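Local coordinates for Ro sixty-related protein, RSR (Deinococcus radiodurans, PDB 2NVO), which binds several small RNAs that accumulate during recovery from ultraviolet irradiation and contributes to the resistance of the bacterium to that irradiation, at residues A368-G373 / V462-E467. Numbering follows the deposited sequence.
With CA (calcium ion), chain B.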
ATOM      1  N   ALA A 368      22.759   1.740  -6.496  1.00  5.12           N
ATOM      2  CA  ALA A 368      23.525   0.922  -7.424  1.00  5.24           C
ATOM      3  C   ALA A 368      22.507   0.155  -8.289  1.00  5.66           C
ATOM      4  O   ALA A 368      21.765  -0.676  -7.785  1.00  5.12           O
ATOM      5  CB  ALA A 368      24.397  -0.020  -6.650  1.00  5.12           C
ATOM      6  N   LEU A 369      22.471   0.498  -9.568  1.00  5.36           N
ATOM      7  CA  LEU A 369      21.515  -0.035 -10.518  1.00  6.74           C
ATOM      8  C   LEU A 369      22.130  -1.151 -11.350  1.00  5.75           C
ATOM      9  O   LEU A 369      23.206  -1.001 -11.915  1.00  5.12           O
ATOM     10  CB  LEU A 369      21.062   1.073 -11.473  1.00  5.58           C
ATOM     11  CG  LEU A 369      19.927   1.998 -11.068  1.00  9.61           C
ATOM     12  CD1 LEU A 369      19.952   2.297  -9.572  1.00  5.12           C
ATOM     13  CD2 LEU A 369      19.889   3.259 -11.913  1.00  8.62           C
ATOM     14  N   ASP A 370      21.420  -2.267 -11.398  1.00  5.12           N
ATOM     15  CA  ASP A 370      21.625  -3.290 -12.410  1.00  5.12           C
ATOM     16  C   ASP A 370      21.344  -2.614 -13.759  1.00  5.12           C
ATOM     17  O   ASP A 370      20.281  -2.011 -13.959  1.00  5.12           O
ATOM     18  CB  ASP A 370      20.645  -4.452 -12.128  1.00  5.12           C
ATOM     19  CG  ASP A 370      20.936  -5.705 -12.970  1.00  5.12           C
ATOM     20  OD1 ASP A 370      21.272  -5.557 -14.154  1.00  5.12           O
ATOM     21  OD2 ASP A 370      20.812  -6.826 -12.435  1.00  5.12           O
ATOM     22  N   VAL A 371      22.298  -2.676 -14.679  1.00  5.12           N
ATOM     23  CA  VAL A 371      22.157  -2.013 -15.978  1.00  6.40           C
ATOM     24  C   VAL A 371      22.162  -3.003 -17.148  1.00  7.17           C
ATOM     25  O   VAL A 371      22.318  -2.604 -18.294  1.00  9.66           O
ATOM     26  CB  VAL A 371      23.291  -0.952 -16.214  1.00  7.44           C
ATOM     27  CG1 VAL A 371      23.182   0.187 -15.200  1.00  5.69           C
ATOM     28  CG2 VAL A 371      24.668  -1.604 -16.153  1.00  8.10           C
ATOM     29  N   SER A 372      22.004  -4.283 -16.851  1.00  6.66           N
ATOM     30  CA  SER A 372      22.041  -5.306 -17.895  1.00 10.43           C
ATOM     31  C   SER A 372      20.724  -5.356 -18.662  1.00  9.64           C
ATOM     32  O   SER A 372      19.713  -4.794 -18.215  1.00  5.12           O
ATOM     33  CB  SER A 372      22.336  -6.663 -17.276  1.00  7.19           C
ATOM     34  OG  SER A 372      21.320  -7.025 -16.360  1.00  9.06           O
ATOM     35  N   GLY A 373      20.739  -6.046 -19.808  1.00  8.90           N
ATOM     36  CA  GLY A 373      19.610  -6.049 -20.722  1.00  8.54           C
ATOM     37  C   GLY A 373      18.288  -6.579 -20.191  1.00  7.25           C
ATOM     38  O   GLY A 373      17.213  -6.112 -20.606  1.00  8.58           O
ATOM     39  N   VAL A 462      20.227  -1.201  -3.789  1.00  5.12           N
ATOM     40  CA  VAL A 462      20.524  -1.903  -5.022  1.00  5.12           C
ATOM     41  C   VAL A 462      19.219  -2.184  -5.747  1.00  5.12           C
ATOM     42  O   VAL A 462      18.284  -2.693  -5.146  1.00  5.12           O
ATOM     43  CB  VAL A 462      21.245  -3.239  -4.740  1.00  5.12           C
ATOM     44  CG1 VAL A 462      21.333  -4.104  -6.055  1.00  5.12           C
ATOM     45  CG2 VAL A 462      22.632  -2.961  -4.153  1.00  6.89           C
ATOM     46  N   TYR A 463      19.168  -1.868  -7.034  1.00  5.12           N
ATOM     47  CA  TYR A 463      17.994  -2.181  -7.828  1.00  5.12           C
ATOM     48  C   TYR A 463      18.348  -3.243  -8.871  1.00  5.52           C
ATOM     49  O   TYR A 463      19.272  -3.056  -9.663  1.00  5.12           O
ATOM     50  CB  TYR A 463      17.460  -0.915  -8.507  1.00  5.12           C
ATOM     51  CG  TYR A 463      16.665  -0.035  -7.576  1.00  5.12           C
ATOM     52  CD1 TYR A 463      15.350  -0.359  -7.251  1.00  5.32           C
ATOM     53  CD2 TYR A 463      17.217   1.125  -7.027  1.00  5.55           C
ATOM     54  CE1 TYR A 463      14.596   0.447  -6.395  1.00  5.12           C
ATOM     55  CE2 TYR A 463      16.474   1.944  -6.163  1.00  5.98           C
ATOM     56  CZ  TYR A 463      15.161   1.601  -5.864  1.00  5.94           C
ATOM     57  OH  TYR A 463      14.405   2.389  -5.017  1.00  6.77           O
ATOM     58  N   THR A 464      17.591  -4.341  -8.874  1.00  5.12           N
ATOM     59  CA  THR A 464      17.783  -5.405  -9.852  1.00  5.12           C
ATOM     60  C   THR A 464      16.404  -5.941 -10.289  1.00  5.12           C
ATOM     61  O   THR A 464      15.380  -5.456  -9.823  1.00  5.12           O
ATOM     62  CB  THR A 464      18.714  -6.526  -9.307  1.00  5.56           C
ATOM     63  OG1 THR A 464      19.057  -7.436 -10.368  1.00  7.14           O
ATOM     64  CG2 THR A 464      18.064  -7.288  -8.191  1.00  5.12           C
ATOM     65  N   ASP A 465      16.376  -6.878 -11.234  1.00  6.71           N
ATOM     66  CA  ASP A 465      15.083  -7.456 -11.608  1.00  5.12           C
ATOM     67  C   ASP A 465      14.866  -8.667 -10.719  1.00  6.57           C
ATOM     68  O   ASP A 465      14.164  -8.613  -9.708  1.00  5.12           O
ATOM     69  CB  ASP A 465      14.968  -7.769 -13.111  1.00  8.58           C
ATOM     70  CG  ASP A 465      16.259  -8.330 -13.725  1.00  7.17           C
ATOM     71  OD1 ASP A 465      17.192  -8.716 -13.003  1.00  7.28           O
ATOM     72  OD2 ASP A 465      16.325  -8.376 -14.960  1.00  6.15           O
ATOM     73  N   ASN A 466      15.548  -9.754 -11.062  1.00  8.74           N
ATOM     74  CA  ASN A 466      15.562 -10.904 -10.213  1.00  9.74           C
ATOM     75  C   ASN A 466      16.921 -11.612 -10.254  1.00 12.32           C
ATOM     76  O   ASN A 466      16.975 -12.814 -10.166  1.00 10.55           O
ATOM     77  CB  ASN A 466      14.393 -11.831 -10.583  1.00  9.97           C
ATOM     78  CG  ASN A 466      14.511 -12.414 -11.990  1.00 16.00           C
ATOM     79  OD1 ASN A 466      15.357 -12.001 -12.787  1.00 14.11           O
ATOM     80  ND2 ASN A 466      13.659 -13.391 -12.295  1.00 13.85           N
ATOM     81  N   GLU A 467      18.020 -10.859 -10.382  1.00 11.13           N
ATOM     82  CA  GLU A 467      19.320 -11.488 -10.601  1.00 12.73           C
ATOM     83  C   GLU A 467      20.462 -10.974  -9.737  1.00 16.63           C
ATOM     84  O   GLU A 467      21.472 -10.503 -10.265  1.00 15.31           O
ATOM     85  CB  GLU A 467      19.725 -11.414 -12.079  1.00 10.64           C
ATOM     86  CG  GLU A 467      18.739 -12.070 -12.995  1.00  8.24           C
ATOM     87  CD  GLU A 467      19.314 -12.369 -14.366  1.00  5.78           C
ATOM     88  OE1 GLU A 467      19.156 -13.502 -14.807  1.00  8.40           O
ATOM     89  OE2 GLU A 467      19.921 -11.503 -15.010  1.00  8.70           O
TER
HETATM   90 CA    CA B 533      20.450  -9.416 -16.007  1.00  5.12          CA
HETATM   91  O   HOH W   1      19.525  -8.511 -13.930  1.00  5.12           O
HETATM   92  O   HOH W   2      22.763  -9.603 -15.158  1.00  9.80           O
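Two backbone hydrogen bonds join the C-terminal ends of the parallel strands 364-369 and 459-464: Tyr463 N donates to Ala368 O (3.0 Å), and Asp370 N to Tyr463 O (2.9 Å). Leu369 CD1 lies 3.9 Å from Tyr463 CD2, the two side chains running side by side, both packed against helix 388-402, while Ala368 CB and Val462 CG2 meet on the other face of the sheet.

Beyond the strands the contact turns polar and centres on the Asp370 carboxylate, placed with CG anti to the backbone N (chi1 -169°). Thr464 OG1 donates to Asp370 OD2 (2.8 Å), on its anti side. Asp370 OD2 is also hydrogen-bonded to Thr441 OG1. OD1 accepts from Ser372 N, closing an Asx turn, and from Ser372 OG on its syn lone pair, consistent with orienting the hydroxyl, whose oxygen binds calcium.

Calcium is bound by Ser372 OG (2.6 Å), Glu467 OE2 (2.4 Å), two waters and Ser374 OG, to which Asp465 OD2 is hydrogen-bonded. One water donates to both Asp370 OD2 and Asp465 OD1, which places both carboxylates in the metal's second shell and probably eases their mutual repulsion. Asp370, Ser372 and Ser374 form the DxSxS signature of a MIDAS-like site, at the C-terminal ends of the parallel strands of the VWFA-like domain.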